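Local atomic coordinates of In2-1 family protein, glutathione transferase lambda3 (Populus trichocarpa, PDB entry 4PQI), a protein that binds glutathione and probably works as a thiol-transferase, as a monomeric member of the Lambda class of plant glutathione transferases. Residues I49-N52 with L56-E59; A160-D165 with R205-A210; D166-L171 with I212-K217. All coordinates share one frame; numbering follows the deposited sequence. Where two conformers were deposited one is given.

Contact 1 of 3, residues I49-N52 with L56-E59. With CA (calcium ion), chain E.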
loop_
_atom_site.group_PDB
_atom_site.type_symbol
_atom_site.label_atom_id
_atom_site.label_comp_id
_atom_site.label_asym_id
_atom_site.label_seq_id
_atom_site.Cartn_x
_atom_site.Cartn_y
_atom_site.Cartn_z
ATOM N N ILE A 49 6.196 -0.649 -1.284
ATOM C CA ILE A 49 6.221 -0.536 -2.734
ATOM C C ILE A 49 6.948 0.732 -3.187
ATOM O O ILE A 49 7.740 0.692 -4.132
ATOM C CB ILE A 49 4.786 -0.499 -3.310
ATOM C CG1 ILE A 49 4.004 -1.735 -2.852
ATOM C CG2 ILE A 49 4.818 -0.369 -4.841
ATOM C CD1 ILE A 49 2.475 -1.581 -2.988
ATOM N N THR A 50 6.664 1.851 -2.520
ATOM C CA THR A 50 7.293 3.121 -2.856
ATOM C C THR A 50 8.811 3.040 -2.675
ATOM O O THR A 50 9.571 3.464 -3.552
ATOM C CB THR A 50 6.710 4.320 -2.028
ATOM O OG1 THR A 50 5.286 4.366 -2.147
ATOM C CG2 THR A 50 7.282 5.626 -2.509
ATOM N N ARG A 51 9.241 2.482 -1.543
ATOM C CA ARG A 51 10.662 2.260 -1.244
ATOM C C ARG A 51 11.352 1.484 -2.360
ATOM O O ARG A 51 12.439 1.854 -2.829
ATOM C CB ARG A 51 10.784 1.479 0.069
ATOM C CG ARG A 51 12.174 0.943 0.400
ATOM C CD ARG A 51 12.068 0.079 1.658
ATOM N NE ARG A 51 13.271 -0.679 1.996
ATOM C CZ ARG A 51 13.508 -1.943 1.644
ATOM N NH1 ARG A 51 12.655 -2.621 0.886
ATOM N NH2 ARG A 51 14.627 -2.523 2.037
ATOM N N ASN A 52 10.701 0.399 -2.771
ATOM C CA ASN A 52 11.219 -0.494 -3.795
ATOM C C ASN A 52 11.333 0.217 -5.146
ATOM O O ASN A 52 12.407 0.249 -5.751
ATOM C CB ASN A 52 10.335 -1.747 -3.906
ATOM C CG ASN A 52 10.417 -2.652 -2.665
ATOM O OD1 ASN A 52 11.186 -2.389 -1.737
ATOM N ND2 ASN A 52 9.612 -3.714 -2.647
ATOM N N LEU A 56 15.128 2.615 -3.175
ATOM C CA LEU A 56 15.604 2.998 -1.842
ATOM C C LEU A 56 15.751 1.827 -0.857
ATOM O O LEU A 56 15.682 2.018 0.355
ATOM C CB LEU A 56 14.687 4.064 -1.238
ATOM C CG LEU A 56 14.475 5.320 -2.088
ATOM C CD1 LEU A 56 13.352 6.203 -1.530
ATOM C CD2 LEU A 56 15.772 6.106 -2.198
ATOM N N GLN A 57 15.976 0.625 -1.371
ATOM C CA GLN A 57 16.033 -0.558 -0.512
ATOM C C GLN A 57 17.242 -0.584 0.427
ATOM O O GLN A 57 17.112 -0.952 1.599
ATOM C CB GLN A 57 15.961 -1.828 -1.344
ATOM C CG GLN A 57 14.627 -1.988 -2.062
ATOM C CD GLN A 57 14.712 -2.977 -3.210
ATOM O OE1 GLN A 57 15.097 -2.616 -4.317
ATOM N NE2 GLN A 57 14.373 -4.236 -2.943
ATOM N N ASP A 58 18.408 -0.172 -0.067
ATOM C CA ASP A 58 19.576 -0.116 0.797
ATOM C C ASP A 58 19.503 1.056 1.765
ATOM O O ASP A 58 19.966 0.951 2.900
ATOM C CB ASP A 58 20.877 -0.051 -0.001
ATOM C CG ASP A 58 22.078 -0.416 0.848
ATOM O OD1 ASP A 58 22.352 -1.629 0.990
ATOM O OD2 ASP A 58 22.730 0.500 1.398
ATOM N N GLU A 59 18.931 2.167 1.304
ATOM C CA GLU A 59 18.771 3.373 2.121
ATOM C C GLU A 59 17.822 3.187 3.308
ATOM O O GLU A 59 18.085 3.670 4.417
ATOM C CB GLU A 59 18.262 4.537 1.255
ATOM C CG GLU A 59 19.273 5.092 0.258
ATOM C CD GLU A 59 19.383 4.260 -1.011
ATOM O OE1 GLU A 59 18.645 3.257 -1.137
ATOM O OE2 GLU A 59 20.202 4.620 -1.886
HETATM CA CA CA E . 19.459 2.969 -3.514
HETATM O O HOH W 1 19.056 0.798 -2.843
HETATM O O HOH W 2 21.832 2.095 -2.699
HETATM O O HOH W 3 19.938 2.421 -5.906
HETATM O O HOH W 4 19.202 5.297 -4.410
#
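R51 and Q57 meet with their flat ends nearly perpendicular: the guanidinium and amide planes are 81° apart. Q57 CA sits 3.4 Å above one face of the R51 guanidinium, offset toward its rim, and L56 O approaches the group obliquely. Beside them the N52 amide turns its OD1 to the aliphatic part of Q57, ending 3.5 Å from Q57 CG. These groups close the turn of a beta-alpha-beta unit in the thioredoxin-like N-terminal domain, where helix 42-54 gives way to strand 60-64. Glutathione binds near the start of the same helix, so this contact lies at its other end.

The chain reverses on a backbone bond: L56 N gives its hydrogen to R51 O over 2.8 Å. L56 CB packs close to the same carbonyl oxygen. The R51 side chain stays extended as far as NE, its CG swung away from the backbone N (chi1 169°), and this carries the guanidinium past L56 to Q57. There NH2 makes a weak hydrogen bond of 3.0 Å to Q57 O, while NE bonds to I60 O and NH2 is also in a salt bridge with E13. Since Q57 NE2 bonds to V11 O and to E13, the carboxylate of E13 bonds to both side chains, one through each oxygen, and probably helps hold them against each other.

Further along, E59 folds its carboxylate back to grip a calcium ion through both oxygens, and G55 O is a further ligand. A water bound to that calcium, 2.3 Å from the metal, accepts the backbone hydrogen of D58 N at 3.0 Å.

Contact 2 of 3, residues A160-D165 with R205-A210. With CA (calcium ion), chain D; CA (calcium ion), chain C.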
loop_
_atom_site.group_PDB
_atom_site.type_symbol
_atom_site.label_atom_id
_atom_site.label_comp_id
_atom_site.label_asym_id
_atom_site.label_seq_id
_atom_site.Cartn_x
_atom_site.Cartn_y
_atom_site.Cartn_z
ATOM N N ALA A 160 -13.045 6.832 -12.124
ATOM C CA ALA A 160 -11.810 7.595 -11.989
ATOM C C ALA A 160 -10.799 7.215 -13.073
ATOM O O ALA A 160 -10.117 8.088 -13.617
ATOM C CB ALA A 160 -11.192 7.407 -10.575
ATOM N N LEU A 161 -10.721 5.920 -13.399
ATOM C CA LEU A 161 -9.782 5.440 -14.416
ATOM C C LEU A 161 -10.121 5.885 -15.847
ATOM O O LEU A 161 -9.303 5.727 -16.754
ATOM C CB LEU A 161 -9.620 3.919 -14.345
ATOM C CG LEU A 161 -8.784 3.435 -13.158
ATOM C CD1 LEU A 161 -9.036 1.964 -12.882
ATOM C CD2 LEU A 161 -7.274 3.713 -13.378
ATOM N N HIS A 162 -11.322 6.427 -16.046
ATOM C CA HIS A 162 -11.705 7.014 -17.337
ATOM C C HIS A 162 -11.276 8.482 -17.480
ATOM O O HIS A 162 -11.427 9.074 -18.546
ATOM C CB HIS A 162 -13.223 6.915 -17.555
ATOM C CG HIS A 162 -13.682 5.577 -18.040
ATOM N ND1 HIS A 162 -13.769 5.263 -19.380
ATOM C CD2 HIS A 162 -14.083 4.472 -17.368
ATOM C CE1 HIS A 162 -14.200 4.023 -19.512
ATOM N NE2 HIS A 162 -14.394 3.518 -18.308
ATOM N N LYS A 163 -10.735 9.076 -16.419
ATOM C CA LYS A 163 -10.394 10.501 -16.463
ATOM C C LYS A 163 -9.230 10.799 -17.445
ATOM O O LYS A 163 -9.345 11.635 -18.338
ATOM C CB LYS A 163 -10.097 11.012 -15.041
ATOM C CG LYS A 163 -9.660 12.473 -14.954
ATOM C CD LYS A 163 -10.814 13.399 -14.654
ATOM C CE LYS A 163 -10.314 14.778 -14.229
ATOM N NZ LYS A 163 -11.431 15.646 -13.751
ATOM N N PHE A 164 -8.114 10.100 -17.287
ATOM C CA PHE A 164 -6.952 10.325 -18.138
ATOM C C PHE A 164 -6.777 9.166 -19.128
ATOM O O PHE A 164 -6.627 8.003 -18.727
ATOM C CB PHE A 164 -5.691 10.579 -17.278
ATOM C CG PHE A 164 -5.784 11.832 -16.441
ATOM C CD1 PHE A 164 -5.666 13.083 -17.032
ATOM C CD2 PHE A 164 -6.036 11.763 -15.073
ATOM C CE1 PHE A 164 -5.772 14.251 -16.274
ATOM C CE2 PHE A 164 -6.147 12.922 -14.304
ATOM C CZ PHE A 164 -6.014 14.177 -14.912
ATOM N N ASP A 165 -6.810 9.483 -20.422
ATOM C CA ASP A 165 -6.815 8.446 -21.456
ATOM C C ASP A 165 -5.467 8.182 -22.119
ATOM O O ASP A 165 -5.402 7.651 -23.227
ATOM C CB ASP A 165 -7.860 8.766 -22.516
ATOM C CG ASP A 165 -9.250 8.793 -21.945
ATOM O OD1 ASP A 165 -9.424 8.288 -20.810
ATOM O OD2 ASP A 165 -10.152 9.309 -22.619
ATOM N N ARG A 205 -16.248 -3.830 -14.848
ATOM C CA ARG A 205 -15.249 -2.806 -14.547
ATOM C C ARG A 205 -13.962 -3.089 -15.317
ATOM O O ARG A 205 -12.936 -3.485 -14.758
ATOM C CB ARG A 205 -14.994 -2.713 -13.036
ATOM C CG ARG A 205 -16.269 -2.464 -12.251
ATOM C CD ARG A 205 -16.048 -2.063 -10.785
ATOM N NE ARG A 205 -17.348 -1.940 -10.136
ATOM C CZ ARG A 205 -17.966 -2.927 -9.495
ATOM N NH1 ARG A 205 -17.383 -4.116 -9.382
ATOM N NH2 ARG A 205 -19.160 -2.720 -8.953
ATOM N N GLN A 206 -14.055 -2.861 -16.620
ATOM C CA GLN A 206 -12.987 -3.135 -17.570
ATOM C C GLN A 206 -11.680 -2.439 -17.199
ATOM O O GLN A 206 -10.615 -3.052 -17.191
ATOM C CB GLN A 206 -13.427 -2.691 -18.974
ATOM C CG GLN A 206 -14.516 -3.549 -19.619
ATOM C CD GLN A 206 -15.739 -3.788 -18.738
ATOM O OE1 GLN A 206 -16.100 -4.935 -18.455
ATOM N NE2 GLN A 206 -16.381 -2.707 -18.305
ATOM N N LYS A 207 -11.770 -1.147 -16.906
ATOM C CA LYS A 207 -10.587 -0.336 -16.640
ATOM C C LYS A 207 -9.924 -0.749 -15.336
ATOM O O LYS A 207 -8.704 -0.676 -15.198
ATOM C CB LYS A 207 -10.969 1.144 -16.584
ATOM C CG LYS A 207 -11.425 1.726 -17.915
ATOM C CD LYS A 207 -10.260 1.843 -18.861
ATOM C CE LYS A 207 -10.625 2.640 -20.097
ATOM N NZ LYS A 207 -9.443 2.761 -20.988
ATOM N N LEU A 208 -10.736 -1.179 -14.377
ATOM C CA LEU A 208 -10.211 -1.635 -13.098
ATOM C C LEU A 208 -9.431 -2.935 -13.309
ATOM O O LEU A 208 -8.357 -3.133 -12.716
ATOM C CB LEU A 208 -11.345 -1.840 -12.086
ATOM C CG LEU A 208 -10.965 -2.170 -10.641
ATOM C CD1 LEU A 208 -10.231 -1.001 -9.977
ATOM C CD2 LEU A 208 -12.198 -2.565 -9.838
ATOM N N ALA A 209 -9.965 -3.802 -14.168
ATOM C CA ALA A 209 -9.294 -5.053 -14.494
ATOM C C ALA A 209 -7.940 -4.803 -15.166
ATOM O O ALA A 209 -6.956 -5.471 -14.854
ATOM C CB ALA A 209 -10.181 -5.923 -15.365
ATOM N N ALA A 210 -7.898 -3.839 -16.082
ATOM C CA ALA A 210 -6.659 -3.470 -16.762
ATOM C C ALA A 210 -5.654 -2.909 -15.769
ATOM O O ALA A 210 -4.465 -3.224 -15.828
ATOM C CB ALA A 210 -6.933 -2.451 -17.867
HETATM CA CA CA D . -11.847 9.113 -20.869
HETATM CA CA CA C . -7.012 5.595 -18.659
HETATM O O HOH W 5 -7.644 3.490 -17.970
HETATM O O HOH W 6 -6.480 5.855 -16.246
HETATM O O HOH W 7 -9.153 6.039 -19.618
HETATM O O HOH W 8 -12.282 6.658 -21.377
HETATM O O HOH W 9 -6.417 4.794 -21.002
#
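K207, L161 and H162 carry this contact, in which a turn after helix 151-160 settles on the first turn of helix 206-215. The aliphatic chain of K207 lies across one face of the H162 imidazole in a CH-pi contact. Its CG is 3.9 Å from the centroid of the H162 ring and 29° off the ring normal. A bend at the second torsion of K207 (chi2 -71°) carries CE on over the same face, nearer the rim, so that the chain crosses the imidazole at about a right angle.

Behind the lysine stem, L161 packs directly on the helix. Its CB meets K207 CB at 3.8 Å, and its CD1 lies 3.5 Å from K207 O before reaching the CD1 of L208. The two segments meet by packing, with no hydrogen bond between them. L208 continues inward onto F154 and L157 of helix 151-160. From that same helix, E158 accepts the hydrogens of K207 N and L208 N, so a carboxylate meets the amino end of helix 206-215.

The polar side of the turn is given over to metal. H162 O and both carboxylate oxygens of D165 bind one calcium ion, and H162 ND1 lies 2.9 Å from a water on that ion. F164 O binds a second calcium ion. L161, also part of this site, has its O about 3.0 Å from the ion, longer than the F164 O bond, and accepts from waters in its shell. One of these waters also donates to D165 OD1 over 2.6 Å, tying the two metal sites together. This packing of the turn after helix 151-160 on the start of helix 206-215 belongs to the all-helical C-terminal domain of the glutathione transferase fold.

Contact 3 of 3, residues D166-L171 with I212-K217. With CA (calcium ion), chain C.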
loop_
_atom_site.group_PDB
_atom_site.type_symbol
_atom_site.label_atom_id
_atom_site.label_comp_id
_atom_site.label_asym_id
_atom_site.label_seq_id
_atom_site.Cartn_x
_atom_site.Cartn_y
_atom_site.Cartn_z
ATOM N N ASP A 166 -4.399 8.529 -21.423
ATOM C CA ASP A 166 -3.059 8.313 -21.946
ATOM C C ASP A 166 -2.383 7.105 -21.285
ATOM O O ASP A 166 -1.179 6.915 -21.422
ATOM C CB ASP A 166 -2.210 9.569 -21.740
ATOM C CG ASP A 166 -2.218 10.051 -20.296
ATOM O OD1 ASP A 166 -1.129 10.184 -19.705
ATOM O OD2 ASP A 166 -3.311 10.306 -19.751
ATOM N N GLY A 167 -3.156 6.292 -20.569
ATOM C CA GLY A 167 -2.609 5.096 -19.948
ATOM C C GLY A 167 -3.526 4.505 -18.896
ATOM O O GLY A 167 -4.530 5.119 -18.534
ATOM N N PRO A 168 -3.175 3.316 -18.383
ATOM C CA PRO A 168 -4.054 2.508 -17.534
ATOM C C PRO A 168 -4.041 2.854 -16.044
ATOM O O PRO A 168 -4.813 2.257 -15.288
ATOM C CB PRO A 168 -3.490 1.101 -17.736
ATOM C CG PRO A 168 -2.045 1.335 -17.874
ATOM C CD PRO A 168 -1.904 2.621 -18.652
ATOM N N PHE A 169 -3.189 3.781 -15.617
ATOM C CA PHE A 169 -3.069 4.094 -14.197
ATOM C C PHE A 169 -4.014 5.234 -13.827
ATOM O O PHE A 169 -4.564 5.893 -14.712
ATOM C CB PHE A 169 -1.613 4.428 -13.831
ATOM C CG PHE A 169 -0.631 3.352 -14.215
ATOM C CD1 PHE A 169 -0.598 2.146 -13.531
ATOM C CD2 PHE A 169 0.255 3.545 -15.261
ATOM C CE1 PHE A 169 0.297 1.149 -13.893
ATOM C CE2 PHE A 169 1.160 2.559 -15.630
ATOM C CZ PHE A 169 1.186 1.358 -14.942
ATOM N N PHE A 170 -4.223 5.469 -12.532
ATOM C CA PHE A 170 -5.141 6.539 -12.139
ATOM C C PHE A 170 -4.806 7.893 -12.759
ATOM O O PHE A 170 -5.709 8.648 -13.130
ATOM C CB PHE A 170 -5.274 6.654 -10.621
ATOM C CG PHE A 170 -6.102 5.558 -10.003
ATOM C CD1 PHE A 170 -7.478 5.516 -10.195
ATOM C CD2 PHE A 170 -5.512 4.586 -9.208
ATOM C CE1 PHE A 170 -8.243 4.519 -9.627
ATOM C CE2 PHE A 170 -6.279 3.575 -8.632
ATOM C CZ PHE A 170 -7.643 3.536 -8.847
ATOM N N LEU A 171 -3.524 8.200 -12.907
ATOM C CA LEU A 171 -3.164 9.471 -13.527
ATOM C C LEU A 171 -2.747 9.308 -14.989
ATOM O O LEU A 171 -2.133 10.199 -15.572
ATOM C CB LEU A 171 -2.085 10.180 -12.706
ATOM C CG LEU A 171 -2.439 10.369 -11.220
ATOM C CD1 LEU A 171 -1.268 11.023 -10.472
ATOM C CD2 LEU A 171 -3.719 11.181 -11.061
ATOM N N ILE A 212 -5.429 -3.513 -12.422
ATOM C CA ILE A 212 -4.855 -4.598 -11.611
ATOM C C ILE A 212 -3.764 -5.361 -12.365
ATOM O O ILE A 212 -2.675 -5.611 -11.829
ATOM C CB ILE A 212 -5.937 -5.575 -11.097
ATOM C CG1 ILE A 212 -6.870 -4.854 -10.130
ATOM C CG2 ILE A 212 -5.297 -6.759 -10.367
ATOM C CD1 ILE A 212 -8.128 -5.619 -9.809
ATOM N N GLU A 213 -4.054 -5.708 -13.617
ATOM C CA GLU A 213 -3.101 -6.397 -14.461
ATOM C C GLU A 213 -1.821 -5.591 -14.645
ATOM O O GLU A 213 -0.721 -6.140 -14.584
ATOM C CB GLU A 213 -3.738 -6.678 -15.823
ATOM C CG GLU A 213 -3.009 -7.667 -16.687
ATOM C CD GLU A 213 -3.799 -7.997 -17.946
ATOM O OE1 GLU A 213 -4.996 -7.632 -18.014
ATOM O OE2 GLU A 213 -3.225 -8.615 -18.867
ATOM N N GLU A 214 -1.957 -4.289 -14.872
ATOM C CA GLU A 214 -0.792 -3.473 -15.189
ATOM C C GLU A 214 0.052 -3.171 -13.945
ATOM O O GLU A 214 1.285 -3.122 -14.019
ATOM C CB GLU A 214 -1.205 -2.173 -15.885
ATOM C CG GLU A 214 -1.834 -2.382 -17.275
ATOM C CD GLU A 214 -0.811 -2.693 -18.359
ATOM O OE1 GLU A 214 0.407 -2.580 -18.103
ATOM O OE2 GLU A 214 -1.231 -3.052 -19.476
ATOM N N VAL A 215 -0.603 -2.958 -12.810
ATOM C CA VAL A 215 0.139 -2.750 -11.567
ATOM C C VAL A 215 0.900 -4.044 -11.247
ATOM O O VAL A 215 2.056 -4.013 -10.806
ATOM C CB VAL A 215 -0.783 -2.288 -10.403
ATOM C CG1 VAL A 215 -0.070 -2.419 -9.040
ATOM C CG2 VAL A 215 -1.250 -0.858 -10.639
ATOM N N ASN A 216 0.277 -5.182 -11.538
ATOM C CA ASN A 216 0.908 -6.468 -11.272
ATOM C C ASN A 216 2.121 -6.847 -12.136
ATOM O O ASN A 216 2.796 -7.835 -11.841
ATOM C CB ASN A 216 -0.119 -7.604 -11.286
ATOM C CG ASN A 216 -0.717 -7.861 -9.916
ATOM O OD1 ASN A 216 -0.139 -8.576 -9.101
ATOM N ND2 ASN A 216 -1.872 -7.267 -9.654
ATOM N N LYS A 217 2.402 -6.079 -13.186
ATOM C CA LYS A 217 3.608 -6.312 -13.986
ATOM C C LYS A 217 4.844 -5.693 -13.317
ATOM O O LYS A 217 5.993 -5.968 -13.695
ATOM C CB LYS A 217 3.456 -5.731 -15.396
ATOM C CG LYS A 217 2.274 -6.277 -16.183
ATOM C CD LYS A 217 2.244 -5.662 -17.583
ATOM C CE LYS A 217 0.911 -5.910 -18.280
ATOM N NZ LYS A 217 0.876 -5.247 -19.628
HETATM CA CA CA C . -7.012 5.595 -18.659
HETATM O O HOH W 6 -6.480 5.855 -16.246
HETATM O O HOH W 5 -7.644 3.490 -17.970
HETATM O O HOH W 9 -6.417 4.794 -21.002
HETATM O O HOH W 7 -9.153 6.039 -19.618
#
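P168 and E214 cross at about a right angle, the ring CG of the proline resting 3.8 Å from E214 CG. CG of E214 sits beside the backbone N (chi1 -66°), against the proline, and a bend at the second torsion (chi2 -77°) turns the carboxylate to K217, forming a salt bridge of 3.0 Å from K217 NZ to E214 OE2. F169 sets its CG beside its own backbone N (chi1 -55°), which brings CE1 to the helix. There V215 CG2 meets the ring edge at 4.1 Å, close to its plane, and E214 CB approaches obliquely; P168 CG lies over one face of the same ring.

The loop 166-171 leads toward helix 177-197 of the C-terminal domain. The S176-x-x-D179 sequence at the start of that helix is consistent with the N-capping box of glutathione transferases, and D179 OD1 also accepts from F170 N. G167, with a nearly fully extended backbone, directs its O to a calcium ion at 2.5 Å. N216 folds back so that its ND2 bonds to I212 O at 2.8 Å, on the opposite face of that carbonyl from N216 N.

How the contacts relate
Contact 1 comes first along the chain and belongs to the thioredoxin-like N-terminal domain. Contacts 2 and 3 follow in the helical C-terminal domain, with centres about 28 Å and 20 Å from that of contact 1. Those two are neighbours, about 9 Å between centres. Their segments alternate along the chain, so residues 161-171, which follow helix 151-160, run beside helix 206-215 from its start toward its far end. They also share a calcium ion and its waters, and L161 CD2 packs on P168 O. Contact 1 has a separate calcium ion. In this crystal structure calcium ions sit at turns following helices 42-54 and 151-160, and their residues are distinct from those of the glutathione pocket.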